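PDB 2WTB: peroxisomal fatty acid beta-oxidation multifunctional protein MFP2, which hydrates long-chain enoyl-CoA and oxidises 3-hydroxyacyl-CoA in peroxisomal fatty acid beta-oxidation during seed germination, and takes part in benzoic acid biosynthesis. Local coordinates for residues G326-L331 with G353-N358; A448-P453 with I483-V488. All coordinates share one frame; numbering follows the deposited sequence.

Interaction 1 of 2, residues G326-L331 with G353-N358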
loop_
_atom_site.group_PDB
_atom_site.type_symbol
_atom_site.label_atom_id
_atom_site.label_comp_id
_atom_site.label_asym_id
_atom_site.label_seq_id
_atom_site.Cartn_x
_atom_site.Cartn_y
_atom_site.Cartn_z
ATOM N N GLY A 326 -8.108 -3.933 19.590
ATOM C CA GLY A 326 -7.332 -3.601 18.411
ATOM C C GLY A 326 -7.669 -2.218 17.888
ATOM O O GLY A 326 -6.777 -1.409 17.629
ATOM N N ILE A 327 -8.962 -1.950 17.731
ATOM C CA ILE A 327 -9.428 -0.647 17.273
ATOM C C ILE A 327 -8.876 0.460 18.163
ATOM O O ILE A 327 -8.226 1.391 17.687
ATOM C CB ILE A 327 -10.967 -0.559 17.287
ATOM C CG1 ILE A 327 -11.589 -1.838 16.724
ATOM C CG2 ILE A 327 -11.438 0.664 16.512
ATOM C CD1 ILE A 327 -11.254 -2.093 15.281
ATOM N N ALA A 328 -9.143 0.346 19.460
ATOM C CA ALA A 328 -8.688 1.332 20.431
ATOM C C ALA A 328 -7.211 1.656 20.239
ATOM O O ALA A 328 -6.810 2.817 20.297
ATOM C CB ALA A 328 -8.948 0.838 21.844
ATOM N N THR A 329 -6.408 0.621 20.008
ATOM C CA THR A 329 -4.978 0.796 19.782
ATOM C C THR A 329 -4.717 1.720 18.598
ATOM O O THR A 329 -3.964 2.687 18.708
ATOM C CB THR A 329 -4.275 -0.553 19.534
ATOM O OG1 THR A 329 -4.298 -1.337 20.734
ATOM C CG2 THR A 329 -2.831 -0.331 19.107
ATOM N N ALA A 330 -5.348 1.416 17.469
ATOM C CA ALA A 330 -5.191 2.215 16.258
ATOM C C ALA A 330 -5.597 3.670 16.480
ATOM O O ALA A 330 -4.966 4.589 15.955
ATOM C CB ALA A 330 -5.997 1.609 15.120
ATOM N N LEU A 331 -6.652 3.872 17.264
ATOM C CA LEU A 331 -7.190 5.208 17.502
ATOM C C LEU A 331 -6.285 6.081 18.374
ATOM O O LEU A 331 -5.931 7.194 17.984
ATOM C CB LEU A 331 -8.598 5.123 18.100
ATOM C CG LEU A 331 -9.729 4.736 17.139
ATOM C CD1 LEU A 331 -10.990 4.358 17.903
ATOM C CD2 LEU A 331 -10.014 5.863 16.159
ATOM N N GLY A 353 -5.787 -4.367 29.156
ATOM C CA GLY A 353 -4.530 -5.088 29.220
ATOM C C GLY A 353 -3.987 -5.434 27.849
ATOM O O GLY A 353 -2.794 -5.279 27.588
ATOM N N ARG A 354 -4.863 -5.909 26.968
ATOM C CA ARG A 354 -4.465 -6.248 25.608
ATOM C C ARG A 354 -3.897 -5.025 24.900
ATOM O O ARG A 354 -2.907 -5.120 24.175
ATOM C CB ARG A 354 -5.651 -6.803 24.818
ATOM C CG ARG A 354 -6.191 -8.120 25.343
ATOM C CD ARG A 354 -7.359 -8.604 24.500
ATOM N NE ARG A 354 -7.984 -9.795 25.064
ATOM C CZ ARG A 354 -8.939 -9.769 25.988
ATOM N NH1 ARG A 354 -9.380 -8.610 26.457
ATOM N NH2 ARG A 354 -9.451 -10.903 26.447
ATOM N N VAL A 355 -4.532 -3.878 25.116
ATOM C CA VAL A 355 -4.081 -2.630 24.513
ATOM C C VAL A 355 -2.639 -2.331 24.906
ATOM O O VAL A 355 -1.769 -2.202 24.046
ATOM C CB VAL A 355 -4.975 -1.446 24.922
ATOM C CG1 VAL A 355 -4.472 -0.161 24.286
ATOM C CG2 VAL A 355 -6.419 -1.711 24.528
ATOM N N LYS A 356 -2.392 -2.229 26.208
ATOM C CA LYS A 356 -1.047 -1.975 26.714
ATOM C C LYS A 356 -0.050 -2.977 26.141
ATOM O O LYS A 356 1.073 -2.616 25.795
ATOM C CB LYS A 356 -1.027 -2.031 28.243
ATOM N N ALA A 357 -0.471 -4.233 26.041
ATOM C CA ALA A 357 0.379 -5.285 25.494
ATOM C C ALA A 357 0.734 -5.000 24.039
ATOM O O ALA A 357 1.852 -5.267 23.598
ATOM C CB ALA A 357 -0.305 -6.640 25.621
ATOM N N ASN A 358 -0.224 -4.454 23.297
ATOM C CA ASN A 358 -0.005 -4.117 21.896
ATOM C C ASN A 358 0.984 -2.970 21.730
ATOM O O ASN A 358 1.713 -2.904 20.741
ATOM C CB ASN A 358 -1.329 -3.770 21.214
ATOM C CG ASN A 358 -2.249 -4.968 21.081
ATOM O OD1 ASN A 358 -1.800 -6.116 21.089
ATOM N ND2 ASN A 358 -3.545 -4.706 20.952
#

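Interaction 2 of 2, residues A448-P453 with I483-V488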
loop_
_atom_site.group_PDB
_atom_site.type_symbol
_atom_site.label_atom_id
_atom_site.label_comp_id
_atom_site.label_asym_id
_atom_site.label_seq_id
_atom_site.Cartn_x
_atom_site.Cartn_y
_atom_site.Cartn_z
ATOM N N ALA A 448 -17.954 0.145 10.221
ATOM C CA ALA A 448 -16.511 0.343 10.271
ATOM C C ALA A 448 -15.828 -1.011 10.433
ATOM O O ALA A 448 -15.551 -1.455 11.547
ATOM C CB ALA A 448 -16.141 1.278 11.411
ATOM N N HIS A 449 -15.568 -1.670 9.308
ATOM C CA HIS A 449 -15.083 -3.042 9.326
ATOM C C HIS A 449 -13.563 -3.115 9.284
ATOM O O HIS A 449 -12.939 -2.697 8.311
ATOM C CB HIS A 449 -15.683 -3.831 8.161
ATOM C CG HIS A 449 -15.457 -5.306 8.254
ATOM N ND1 HIS A 449 -14.651 -5.992 7.371
ATOM C CD2 HIS A 449 -15.924 -6.226 9.131
ATOM C CE1 HIS A 449 -14.638 -7.273 7.697
ATOM N NE2 HIS A 449 -15.401 -7.441 8.761
ATOM N N PHE A 450 -12.977 -3.647 10.352
ATOM C CA PHE A 450 -11.529 -3.797 10.444
ATOM C C PHE A 450 -11.124 -5.256 10.281
ATOM O O PHE A 450 -11.938 -6.164 10.451
ATOM C CB PHE A 450 -11.013 -3.282 11.788
ATOM C CG PHE A 450 -11.120 -1.794 11.958
ATOM C CD1 PHE A 450 -12.325 -1.208 12.316
ATOM C CD2 PHE A 450 -10.012 -0.984 11.780
ATOM C CE1 PHE A 450 -12.423 0.160 12.483
ATOM C CE2 PHE A 450 -10.104 0.386 11.946
ATOM C CZ PHE A 450 -11.312 0.958 12.298
ATOM N N PHE A 451 -9.856 -5.474 9.960
ATOM C CA PHE A 451 -9.325 -6.823 9.849
ATOM C C PHE A 451 -8.233 -7.031 10.888
ATOM O O PHE A 451 -7.305 -6.230 10.994
ATOM C CB PHE A 451 -8.790 -7.069 8.439
ATOM C CG PHE A 451 -9.809 -6.838 7.360
ATOM C CD1 PHE A 451 -10.093 -5.555 6.921
ATOM C CD2 PHE A 451 -10.489 -7.903 6.790
ATOM C CE1 PHE A 451 -11.032 -5.337 5.932
ATOM C CE2 PHE A 451 -11.430 -7.693 5.797
ATOM C CZ PHE A 451 -11.702 -6.408 5.369
ATOM N N SER A 452 -8.357 -8.101 11.665
ATOM C CA SER A 452 -7.382 -8.406 12.705
ATOM C C SER A 452 -6.039 -8.784 12.088
ATOM O O SER A 452 -5.995 -9.517 11.099
ATOM C CB SER A 452 -7.892 -9.539 13.597
ATOM O OG SER A 452 -6.979 -9.813 14.645
ATOM N N PRO A 453 -4.937 -8.278 12.667
ATOM C CA PRO A 453 -4.927 -7.346 13.802
ATOM C C PRO A 453 -5.354 -5.939 13.387
ATOM O O PRO A 453 -4.834 -5.397 12.411
ATOM C CB PRO A 453 -3.456 -7.339 14.244
ATOM C CG PRO A 453 -2.843 -8.543 13.608
ATOM C CD PRO A 453 -3.578 -8.722 12.322
ATOM N N ILE A 483 -5.864 7.538 10.595
ATOM C CA ILE A 483 -5.242 6.406 11.277
ATOM C C ILE A 483 -4.488 5.497 10.309
ATOM O O ILE A 483 -4.479 4.276 10.462
ATOM C CB ILE A 483 -6.269 5.579 12.076
ATOM C CG1 ILE A 483 -7.397 5.093 11.165
ATOM C CG2 ILE A 483 -6.828 6.399 13.227
ATOM C CD1 ILE A 483 -8.458 4.290 11.890
ATOM N N LYS A 484 -3.862 6.109 9.309
ATOM C CA LYS A 484 -2.981 5.401 8.386
ATOM C C LYS A 484 -3.615 4.147 7.784
ATOM O O LYS A 484 -2.934 3.151 7.537
ATOM C CB LYS A 484 -1.666 5.048 9.083
ATOM C CG LYS A 484 -1.029 6.219 9.816
ATOM C CD LYS A 484 -0.866 7.421 8.901
ATOM C CE LYS A 484 -0.127 8.553 9.601
ATOM N NZ LYS A 484 -0.826 9.000 10.838
ATOM N N LYS A 485 -4.920 4.205 7.547
ATOM C CA LYS A 485 -5.634 3.106 6.913
ATOM C C LYS A 485 -5.987 3.480 5.479
ATOM O O LYS A 485 -6.017 4.660 5.128
ATOM C CB LYS A 485 -6.914 2.786 7.687
ATOM C CG LYS A 485 -6.694 2.126 9.036
ATOM C CD LYS A 485 -6.702 0.615 8.913
ATOM C CE LYS A 485 -6.668 -0.050 10.278
ATOM N NZ LYS A 485 -5.343 0.100 10.942
ATOM N N THR A 486 -6.247 2.471 4.654
ATOM C CA THR A 486 -6.744 2.697 3.301
ATOM C C THR A 486 -8.202 2.264 3.220
ATOM O O THR A 486 -8.503 1.071 3.217
ATOM C CB THR A 486 -5.916 1.947 2.248
ATOM O OG1 THR A 486 -4.637 2.576 2.115
ATOM C CG2 THR A 486 -6.619 1.966 0.898
ATOM N N PRO A 487 -9.114 3.244 3.165
ATOM C CA PRO A 487 -10.554 2.993 3.217
ATOM C C PRO A 487 -11.134 2.674 1.852
ATOM O O PRO A 487 -10.760 3.301 0.862
ATOM C CB PRO A 487 -11.131 4.336 3.694
ATOM C CG PRO A 487 -9.942 5.234 3.966
ATOM C CD PRO A 487 -8.822 4.684 3.156
ATOM N N VAL A 488 -12.032 1.697 1.812
ATOM C CA VAL A 488 -12.909 1.508 0.668
ATOM C C VAL A 488 -14.350 1.576 1.158
ATOM O O VAL A 488 -14.679 1.026 2.210
ATOM C CB VAL A 488 -12.658 0.167 -0.052
ATOM C CG1 VAL A 488 -11.364 0.228 -0.841
ATOM C CG2 VAL A 488 -12.635 -0.979 0.945
#

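Interaction 1 of 2, residues G326-L331 with G353-N358
Val355 is the first residue of 353-358 to touch 326-331, and it does so with both methyl groups. CG1, which stands anti to the backbone N (chi1 180°), reaches the hydroxyl of Thr329, 3.7 Å from CG1 to OG1. The two side chains run past each other in opposite directions. The other branch turns to Ala328, where Val355 CG2 and Ala328 CB make a looser apolar contact at 4.5 Å. Val355 also packs on Ser325 and Ile332, which extends its footing along the same helix.

The two helices belong to the NAD-binding domain of the 3-hydroxyacyl-CoA dehydrogenase part, a Rossmann-type fold. Helix 322-332 follows strand 315-318 and a glycine pattern, Gly319, Gly321 and Gly324, consistent with the dinucleotide-binding turn of such domains, whereas helix 345-361 follows strand 338-341. The short segments cross at -49° with their axes 9.2 Å apart, and the CA atoms of Thr329 and Val355 come within 5.9 Å.

One turn further on, Asn358 points its CB toward 326-331, where its side chain crosses that of Thr329 at about a right angle. Its amide ND2 donates a weak hydrogen bond to Thr329 OG1, long at 3.5 Å but nearly straight, with an N-H...O angle of 170°. The stronger partner of that hydroxyl is the carbonyl of Ser325, one turn back in its own helix, and the bond from Asn358 is a weak addition. Beside this polar pair, His455 touches the side chains of both Thr329 and Asn358.

Interaction 2 of 2, residues A448-P453 with I483-V488
Packing against the ring of Phe450 is the whole of this contact, and two side chains of 483-488 supply it. Lys485 brings a methylene: its CE lies 3.8 Å from Phe450 CD2 and as far from CE2, meeting the edge near the ring plane. The lysine chain crosses the phenylalanine side chain at about a right angle, bent at both chi2 (-91°) and chi4, which carries CE to the ring and turns the ammonium group aside. Ile483 adds a second aliphatic group at the same edge, with CD1 4.2 Å from Phe450 CE2. Met323, Ile327 and Leu460 also pack on this phenylalanine, placing it in the core beside the helix 322-332.

No hydrogen bond joins the two segments, and their backbones, 9.7 Å apart at the CA atoms of Phe450 and Lys485, are too far apart to pair. In the eight-stranded sheet, strand 459-464 lies between 445-450 and 486-491. A Schellman motif ends helix 470-482 ahead of strand 486-491, with Lys484 at positive phi as the C-prime residue.

The polar end of Lys485 looks past the ring. Lys485 NZ donates to the carbonyl of Ala454, just beyond 448-453. Chemically, Lys485 is therefore divided in use, its CE methylene serving as hydrocarbon at the ring edge while its probably positive NZ is bonded to a backbone oxygen.

From the N terminus, after strand 315-318 the chain passes through helix 322-332, strand 338-341 and helix 345-361, and interaction 1 closes this short loop of 21 residues between its segments. Interaction 2 opens only later, at strand 445-450, and closes after strand 459-464 and helix 470-482, so the two loops follow in series and neither nest nor cross. Their centres are about 14 Å apart, yet they meet directly: Ile327 CD1 packs against Phe450 CD1, and Ala330 O against Ile483 CG2. Helix 322-332 thus takes part in interaction 1 and packs against interaction 2, with helix 345-361 meeting it in the first and Phe450 and Ile483 in the second.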